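PDB 1ZU4: ftsY from Mycoplasma mycoides, which is a signal recognition particle receptor of the SRP54-type family, seen here as its helical bundle and P-loop-fold domains. Local coordinates for residues A[201-206]-A[248-253]; A[242-247]-A[278-283]. All blocks are in the same frame, centred on the assembly; numbering follows the deposited sequence.

Interaction 1: residues A[201-206]-A[248-253]; sequences GRLQNK and EEFSKV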
ATOM      1  N   GLY A 201     -10.354 -11.228   7.391  1.00 30.58           N
ATOM      2  CA  GLY A 201     -10.500 -11.625   6.003  1.00 32.62           C
ATOM      3  C   GLY A 201     -10.013 -13.010   5.659  1.00 33.84           C
ATOM      4  O   GLY A 201      -8.856 -13.351   5.903  1.00 33.68           O
ATOM      5  N   ARG A 202     -10.916 -13.797   5.073  1.00 35.31           N
ATOM      6  CA  ARG A 202     -10.586 -15.083   4.444  1.00 36.47           C
ATOM      7  C   ARG A 202     -11.477 -15.235   3.219  1.00 36.25           C
ATOM      8  O   ARG A 202     -12.687 -15.109   3.344  1.00 36.22           O
ATOM      9  CB  ARG A 202     -10.948 -16.243   5.362  1.00 37.13           C
ATOM     10  CG  ARG A 202     -10.144 -16.459   6.601  1.00 39.66           C
ATOM     11  CD  ARG A 202     -10.605 -17.793   7.112  1.00 44.80           C
ATOM     12  NE  ARG A 202     -10.188 -18.081   8.479  1.00 49.99           N
ATOM     13  CZ  ARG A 202     -10.651 -19.113   9.185  1.00 52.12           C
ATOM     14  NH1 ARG A 202     -11.564 -19.948   8.672  1.00 52.53           N
ATOM     15  NH2 ARG A 202     -10.202 -19.305  10.417  1.00 53.17           N
ATOM     16  N   LEU A 203     -10.917 -15.514   2.047  1.00 36.41           N
ATOM     17  CA  LEU A 203     -11.758 -15.824   0.868  1.00 36.76           C
ATOM     18  C   LEU A 203     -12.836 -16.887   1.162  1.00 36.72           C
ATOM     19  O   LEU A 203     -13.969 -16.764   0.697  1.00 37.78           O
ATOM     20  CB  LEU A 203     -10.901 -16.271  -0.316  1.00 36.88           C
ATOM     21  CG  LEU A 203      -9.822 -15.331  -0.885  1.00 37.01           C
ATOM     22  CD1 LEU A 203     -10.399 -14.040  -1.522  1.00 37.02           C
ATOM     23  CD2 LEU A 203      -8.795 -14.999   0.149  1.00 36.15           C
ATOM     24  N   GLN A 204     -12.487 -17.889   1.967  1.00 36.32           N
ATOM     25  CA  GLN A 204     -13.382 -18.989   2.374  1.00 35.71           C
ATOM     26  C   GLN A 204     -14.728 -18.510   2.916  1.00 34.45           C
ATOM     27  O   GLN A 204     -15.782 -19.091   2.594  1.00 33.55           O
ATOM     28  CB  GLN A 204     -12.710 -19.825   3.476  1.00 36.07           C
ATOM     29  CG  GLN A 204     -13.612 -20.945   4.057  1.00 38.95           C
ATOM     30  CD  GLN A 204     -13.362 -21.231   5.545  1.00 41.97           C
ATOM     31  OE1 GLN A 204     -13.456 -20.327   6.389  1.00 43.28           O
ATOM     32  NE2 GLN A 204     -13.068 -22.495   5.870  1.00 41.49           N
ATOM     33  N   ASN A 205     -14.666 -17.488   3.777  1.00 32.58           N
ATOM     34  CA  ASN A 205     -15.846 -16.930   4.432  1.00 31.62           C
ATOM     35  C   ASN A 205     -16.433 -15.747   3.637  1.00 29.18           C
ATOM     36  O   ASN A 205     -17.046 -14.858   4.235  1.00 28.41           O
ATOM     37  CB  ASN A 205     -15.512 -16.420   5.857  1.00 32.00           C
ATOM     38  CG  ASN A 205     -15.236 -17.539   6.877  1.00 36.84           C
ATOM     39  OD1 ASN A 205     -15.869 -18.614   6.882  1.00 40.61           O
ATOM     40  ND2 ASN A 205     -14.305 -17.257   7.788  1.00 37.95           N
ATOM     41  N   LYS A 206     -16.237 -15.725   2.317  1.00 27.79           N
ATOM     42  CA  LYS A 206     -16.737 -14.633   1.448  1.00 26.72           C
ATOM     43  C   LYS A 206     -18.113 -14.067   1.763  1.00 26.35           C
ATOM     44  O   LYS A 206     -18.268 -12.853   1.825  1.00 25.73           O
ATOM     45  CB  LYS A 206     -16.713 -15.031  -0.022  1.00 27.49           C
ATOM     46  CG  LYS A 206     -17.019 -13.869  -0.994  1.00 27.57           C
ATOM     47  CD  LYS A 206     -17.031 -14.383  -2.417  1.00 28.56           C
ATOM     48  CE  LYS A 206     -17.326 -13.280  -3.385  1.00 30.15           C
ATOM     49  NZ  LYS A 206     -17.124 -13.713  -4.816  1.00 34.26           N
ATOM     50  N   GLU A 248      -5.440  -9.040  -5.878  1.00 19.13           N
ATOM     51  CA  GLU A 248      -6.503  -8.979  -6.887  1.00 19.36           C
ATOM     52  C   GLU A 248      -7.731  -9.850  -6.530  1.00 19.56           C
ATOM     53  O   GLU A 248      -8.873  -9.462  -6.759  1.00 18.15           O
ATOM     54  CB  GLU A 248      -5.976  -9.322  -8.295  1.00 19.42           C
ATOM     55  CG  GLU A 248      -7.086  -9.277  -9.413  1.00 19.28           C
ATOM     56  CD  GLU A 248      -7.660  -7.864  -9.706  1.00 19.41           C
ATOM     57  OE1 GLU A 248      -7.389  -6.903  -8.971  1.00 14.79           O
ATOM     58  OE2 GLU A 248      -8.453  -7.736 -10.692  1.00 23.16           O
ATOM     59  N   GLU A 249      -7.496 -11.040  -5.988  1.00 19.97           N
ATOM     60  CA  GLU A 249      -8.622 -11.917  -5.701  1.00 19.99           C
ATOM     61  C   GLU A 249      -9.439 -11.283  -4.590  1.00 20.30           C
ATOM     62  O   GLU A 249     -10.654 -11.388  -4.566  1.00 18.74           O
ATOM     63  CB  GLU A 249      -8.155 -13.331  -5.335  1.00 20.51           C
ATOM     64  CG  GLU A 249      -7.305 -14.042  -6.452  1.00 20.69           C
ATOM     65  CD  GLU A 249      -6.793 -15.427  -6.025  1.00 23.91           C
ATOM     66  OE1 GLU A 249      -7.533 -16.168  -5.325  1.00 27.47           O
ATOM     67  OE2 GLU A 249      -5.669 -15.786  -6.419  1.00 21.91           O
ATOM     68  N   PHE A 250      -8.772 -10.609  -3.656  1.00 20.79           N
ATOM     69  CA  PHE A 250      -9.493 -10.024  -2.532  1.00 21.56           C
ATOM     70  C   PHE A 250     -10.307  -8.823  -3.003  1.00 21.93           C
ATOM     71  O   PHE A 250     -11.341  -8.526  -2.450  1.00 20.50           O
ATOM     72  CB  PHE A 250      -8.541  -9.593  -1.409  1.00 21.84           C
ATOM     73  CG  PHE A 250      -9.232  -9.438  -0.090  1.00 21.56           C
ATOM     74  CD1 PHE A 250      -9.311 -10.516   0.797  1.00 22.65           C
ATOM     75  CD2 PHE A 250      -9.867  -8.252   0.233  1.00 22.59           C
ATOM     76  CE1 PHE A 250      -9.995 -10.401   1.995  1.00 26.46           C
ATOM     77  CE2 PHE A 250     -10.568  -8.137   1.428  1.00 25.05           C
ATOM     78  CZ  PHE A 250     -10.622  -9.196   2.317  1.00 22.36           C
ATOM     79  N   SER A 251      -9.802  -8.111  -4.010  1.00 22.22           N
ATOM     80  CA  SER A 251     -10.525  -6.969  -4.550  1.00 24.59           C
ATOM     81  C   SER A 251     -11.946  -7.290  -5.034  1.00 25.29           C
ATOM     82  O   SER A 251     -12.668  -6.362  -5.368  1.00 26.57           O
ATOM     83  CB  SER A 251      -9.709  -6.231  -5.634  1.00 24.26           C
ATOM     84  OG  SER A 251      -9.777  -6.872  -6.885  1.00 24.99           O
ATOM     85  N   LYS A 252     -12.362  -8.570  -5.049  1.00 25.92           N
ATOM     86  CA  LYS A 252     -13.744  -8.940  -5.480  1.00 25.82           C
ATOM     87  C   LYS A 252     -14.724  -9.047  -4.293  1.00 26.19           C
ATOM     88  O   LYS A 252     -15.949  -9.175  -4.447  1.00 26.05           O
ATOM     89  CB  LYS A 252     -13.766 -10.276  -6.248  1.00 26.71           C
ATOM     90  CG  LYS A 252     -12.736 -10.458  -7.349  1.00 27.34           C
ATOM     91  CD  LYS A 252     -12.689  -9.264  -8.280  1.00 32.51           C
ATOM     92  CE  LYS A 252     -11.755  -9.505  -9.451  1.00 33.11           C
ATOM     93  NZ  LYS A 252     -12.423  -9.268 -10.775  1.00 34.78           N
ATOM     94  N   VAL A 253     -14.164  -9.001  -3.101  1.00 25.42           N
ATOM     95  CA  VAL A 253     -14.890  -9.253  -1.877  1.00 25.54           C
ATOM     96  C   VAL A 253     -15.234  -7.887  -1.268  1.00 25.49           C
ATOM     97  O   VAL A 253     -16.200  -7.745  -0.530  1.00 23.93           O
ATOM     98  CB  VAL A 253     -13.989 -10.106  -0.915  1.00 26.05           C
ATOM     99  CG1 VAL A 253     -14.533 -10.143   0.465  1.00 24.71           C
ATOM    100  CG2 VAL A 253     -13.781 -11.528  -1.464  1.00 27.10           C
TER
HETATM  101  O   HOH W   1     -18.007 -10.391  -5.332  1.00 46.37           O
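The F250 ring takes G201 at its edge: CA of the glycine lies near the ring plane, 4.2 Å from CE1. Glycine suits this place because its bare CA lets the loop backbone come up to the ring where there is little room beside CE1. L203 reaches the same ring obliquely, its CD1 4.4 Å from F250 CD1. The guanidinium of R202, the other flat group, works within its own segment: Q204 OE1 lies almost in its plane, at its edge, and accepts from NH1 over 3.0 Å in a bent bond of 144°.

L203 makes its contacts through one methyl. Its CG stands anti to the carbonyl carbon (chi1 -59°), and CD1 lies 4.0 Å from E249 O and 4.2 Å from V253 CG2. K206 adds the aliphatic part of an extended chain, with its CG 4.0 Å from V253 CG2. The ammonium is carried past the apolar patch to a water that donates to K252 O and weakly accepts from K206 NZ. No direct hydrogen bond crosses the contact.

G201 and R202 belong to DTAGR, the family's form of the switch-region DxxG motif, and F250 also touches the probable P-loop. Thus the loop after strand 194-198 leans on the C-terminal part of helix 241-250 and the residues after it, while L209 of helix 206-221 packs on both F250 and V253, and M210 on V253.

Interaction 2: residues A[242-247]-A[278-283]; sequences NGVIQA and ELLNIP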
ATOM      1  N   ASN A 242       3.182 -13.040  -6.127  1.00 18.08           N
ATOM      2  CA  ASN A 242       2.286 -13.915  -5.370  1.00 17.86           C
ATOM      3  C   ASN A 242       1.242 -13.110  -4.609  1.00 17.10           C
ATOM      4  O   ASN A 242       0.087 -13.463  -4.621  1.00 18.14           O
ATOM      5  CB  ASN A 242       3.052 -14.809  -4.336  1.00 16.93           C
ATOM      6  CG  ASN A 242       4.034 -15.770  -4.995  1.00 17.05           C
ATOM      7  OD1 ASN A 242       3.838 -17.002  -5.017  1.00 24.18           O
ATOM      8  ND2 ASN A 242       5.074 -15.219  -5.545  1.00 13.18           N
ATOM      9  N   GLY A 243       1.707 -12.058  -3.927  1.00 16.88           N
ATOM     10  CA  GLY A 243       0.889 -11.196  -3.087  1.00 18.24           C
ATOM     11  C   GLY A 243      -0.005 -10.315  -3.930  1.00 17.51           C
ATOM     12  O   GLY A 243      -1.138 -10.057  -3.564  1.00 18.19           O
ATOM     13  N   VAL A 244       0.511  -9.912  -5.101  1.00 17.93           N
ATOM     14  CA  VAL A 244      -0.251  -9.095  -6.065  1.00 16.86           C
ATOM     15  C   VAL A 244      -1.474  -9.851  -6.586  1.00 17.88           C
ATOM     16  O   VAL A 244      -2.608  -9.292  -6.635  1.00 18.41           O
ATOM     17  CB  VAL A 244       0.665  -8.612  -7.234  1.00 16.95           C
ATOM     18  CG1 VAL A 244      -0.095  -7.838  -8.236  1.00 15.19           C
ATOM     19  CG2 VAL A 244       1.824  -7.754  -6.689  1.00 15.11           C
ATOM     20  N   ILE A 245      -1.268 -11.100  -6.991  1.00 18.54           N
ATOM     21  CA  ILE A 245      -2.389 -11.942  -7.478  1.00 19.36           C
ATOM     22  C   ILE A 245      -3.422 -12.164  -6.365  1.00 19.32           C
ATOM     23  O   ILE A 245      -4.626 -12.030  -6.573  1.00 20.14           O
ATOM     24  CB  ILE A 245      -1.860 -13.273  -8.082  1.00 19.77           C
ATOM     25  CG1 ILE A 245      -1.053 -12.994  -9.359  1.00 17.28           C
ATOM     26  CG2 ILE A 245      -2.978 -14.318  -8.332  1.00 21.21           C
ATOM     27  CD1 ILE A 245       0.006 -14.108  -9.631  1.00 17.24           C
ATOM     28  N   GLN A 246      -2.951 -12.458  -5.164  1.00 19.41           N
ATOM     29  CA  GLN A 246      -3.847 -12.652  -4.041  1.00 19.35           C
ATOM     30  C   GLN A 246      -4.623 -11.372  -3.720  1.00 18.90           C
ATOM     31  O   GLN A 246      -5.816 -11.459  -3.402  1.00 17.00           O
ATOM     32  CB  GLN A 246      -3.058 -13.098  -2.805  1.00 20.10           C
ATOM     33  CG  GLN A 246      -2.526 -14.502  -2.935  1.00 22.60           C
ATOM     34  CD  GLN A 246      -3.447 -15.495  -2.282  1.00 27.10           C
ATOM     35  OE1 GLN A 246      -3.871 -15.274  -1.145  1.00 28.39           O
ATOM     36  NE2 GLN A 246      -3.759 -16.608  -2.981  1.00 24.29           N
ATOM     37  N   ALA A 247      -3.955 -10.210  -3.802  1.00 17.54           N
ATOM     38  CA  ALA A 247      -4.618  -8.931  -3.549  1.00 17.59           C
ATOM     39  C   ALA A 247      -5.701  -8.692  -4.608  1.00 17.72           C
ATOM     40  O   ALA A 247      -6.774  -8.261  -4.269  1.00 16.39           O
ATOM     41  CB  ALA A 247      -3.631  -7.786  -3.531  1.00 17.12           C
ATOM     42  N   GLU A 278      -0.583  -2.429 -12.668  1.00 13.32           N
ATOM     43  CA  GLU A 278      -1.070  -3.198 -13.839  1.00 15.46           C
ATOM     44  C   GLU A 278      -2.196  -4.170 -13.465  1.00 15.07           C
ATOM     45  O   GLU A 278      -3.275  -4.115 -14.049  1.00 15.90           O
ATOM     46  CB  GLU A 278       0.075  -3.976 -14.522  1.00 15.70           C
ATOM     47  CG  GLU A 278      -0.354  -4.825 -15.723  1.00 17.20           C
ATOM     48  CD  GLU A 278      -0.829  -3.986 -16.874  1.00 21.81           C
ATOM     49  OE1 GLU A 278      -0.327  -2.856 -17.063  1.00 23.59           O
ATOM     50  OE2 GLU A 278      -1.744  -4.462 -17.560  1.00 25.07           O
ATOM     51  N   LEU A 279      -1.952  -5.053 -12.499  1.00 13.30           N
ATOM     52  CA  LEU A 279      -2.931  -6.063 -12.195  1.00 14.15           C
ATOM     53  C   LEU A 279      -4.197  -5.535 -11.505  1.00 14.28           C
ATOM     54  O   LEU A 279      -5.261  -5.978 -11.865  1.00 13.61           O
ATOM     55  CB  LEU A 279      -2.357  -7.227 -11.369  1.00 13.15           C
ATOM     56  CG  LEU A 279      -3.172  -8.533 -11.544  1.00 17.47           C
ATOM     57  CD1 LEU A 279      -2.923  -9.125 -12.949  1.00 20.49           C
ATOM     58  CD2 LEU A 279      -2.878  -9.579 -10.465  1.00 17.02           C
ATOM     59  N   LEU A 280      -4.069  -4.635 -10.519  1.00 13.29           N
ATOM     60  CA  LEU A 280      -5.193  -4.176  -9.684  1.00 15.05           C
ATOM     61  C   LEU A 280      -5.801  -2.911 -10.164  1.00 15.22           C
ATOM     62  O   LEU A 280      -6.983  -2.749 -10.016  1.00 16.53           O
ATOM     63  CB  LEU A 280      -4.793  -3.977  -8.189  1.00 14.23           C
ATOM     64  CG  LEU A 280      -4.602  -5.309  -7.402  1.00 18.20           C
ATOM     65  CD1 LEU A 280      -3.235  -5.885  -7.629  1.00 15.02           C
ATOM     66  CD2 LEU A 280      -4.815  -5.099  -5.904  1.00 20.43           C
ATOM     67  N   ASN A 281      -4.987  -2.031 -10.743  1.00 15.94           N
ATOM     68  CA  ASN A 281      -5.396  -0.706 -11.165  1.00 16.43           C
ATOM     69  C   ASN A 281      -6.003   0.082 -10.015  1.00 16.65           C
ATOM     70  O   ASN A 281      -7.057   0.750 -10.180  1.00 14.69           O
ATOM     71  CB  ASN A 281      -6.407  -0.791 -12.322  1.00 17.96           C
ATOM     72  CG  ASN A 281      -6.545   0.501 -13.046  1.00 19.28           C
ATOM     73  OD1 ASN A 281      -5.620   1.317 -13.036  1.00 18.84           O
ATOM     74  ND2 ASN A 281      -7.716   0.717 -13.660  1.00 19.89           N
ATOM     75  N   ILE A 282      -5.378  -0.049  -8.843  1.00 15.55           N
ATOM     76  CA  ILE A 282      -5.831   0.638  -7.640  1.00 15.93           C
ATOM     77  C   ILE A 282      -4.603   1.383  -7.102  1.00 15.57           C
ATOM     78  O   ILE A 282      -3.530   0.809  -7.089  1.00 14.91           O
ATOM     79  CB  ILE A 282      -6.356  -0.347  -6.534  1.00 16.11           C
ATOM     80  CG1 ILE A 282      -7.630  -1.076  -6.961  1.00 14.33           C
ATOM     81  CG2 ILE A 282      -6.637   0.395  -5.237  1.00 14.06           C
ATOM     82  CD1 ILE A 282      -7.870  -2.397  -6.224  1.00 16.09           C
ATOM     83  N   PRO A 283      -4.760   2.650  -6.660  1.00 17.06           N
ATOM     84  CA  PRO A 283      -3.572   3.367  -6.202  1.00 16.26           C
ATOM     85  C   PRO A 283      -3.008   2.839  -4.914  1.00 15.85           C
ATOM     86  O   PRO A 283      -3.750   2.526  -3.947  1.00 15.29           O
ATOM     87  CB  PRO A 283      -4.079   4.781  -5.961  1.00 17.89           C
ATOM     88  CG  PRO A 283      -5.457   4.840  -6.533  1.00 18.49           C
ATOM     89  CD  PRO A 283      -5.985   3.470  -6.521  1.00 16.33           C
TER
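L279 and L280, the neighbouring leucines near the end of helix 272-280, make the whole contact with helix 241-250, and both send their beta carbons toward it. L279 comes first and takes the more exposed flank. Its CB lies 3.9 Å from V244 CG1, while CD2 reaches further, over the backbone, to 3.8 Å from I245 CA. The same methyl meets I245 CG1 at 4.0 Å. CG of L279 is anti to the backbone N (chi1 -156°), which directs the side chain to the helix backbone, where CD2 lies close to V244 O and I245 CA, with the side chains crossing at a slant.

L280 follows on the buried side and divides its two methyls between successive turns of the partner helix. CD1 sits 3.6 Å from V244 O and 3.7 Å from V244 CG1; CD2 rests 3.8 Å from A247 CB. The small methyl of A247 lets the leucine come close to the helix backbone. The branched V244 offers CG1 to both leucines. Two helices flanking the mainly parallel sheet thus pack together, and A247 also touches L233 and I235 of its strand 230-236.

N281 then leaves the helix with a positive phi of 56°, a conformation that asparagine tolerates better than most residues. It turns the chain away from helix 241-250, and its OD1 accepts a hydrogen bond from W91 NE1. I282 and P283 lead on toward strand 284-288.

No hydrogen bond or salt bridge joins the two segments. The contact therefore depends on the fit of aliphatic groups and on their removal from water, with dispersion between the methyls of branched side chains and the helix backbone in place of directional bonds; the buried L280, V244 and A247 probably contribute much of this.

In the fold
From the N terminus, the chain passes through the helical bundle and enters the P-loop-fold domain, where both contacts lie. The loop at 201-206 comes first; helix 206-221 and strand 230-236 follow, and helix 241-250 supplies 242-247 to interaction 2 before 248-253, its last residues and the turn after them, closes the loop of interaction 1. The chain then runs through strand 258-262 and helix 272-280, and 278-283 closes interaction 2. The two closures therefore cross instead of nesting. Helix 241-250 is their shared element, tied toward its C terminus to the loop after strand 194-198 and along its body to helix 272-280. E248 joins them directly, with OE1 packed against L280 CA at 3.6 Å.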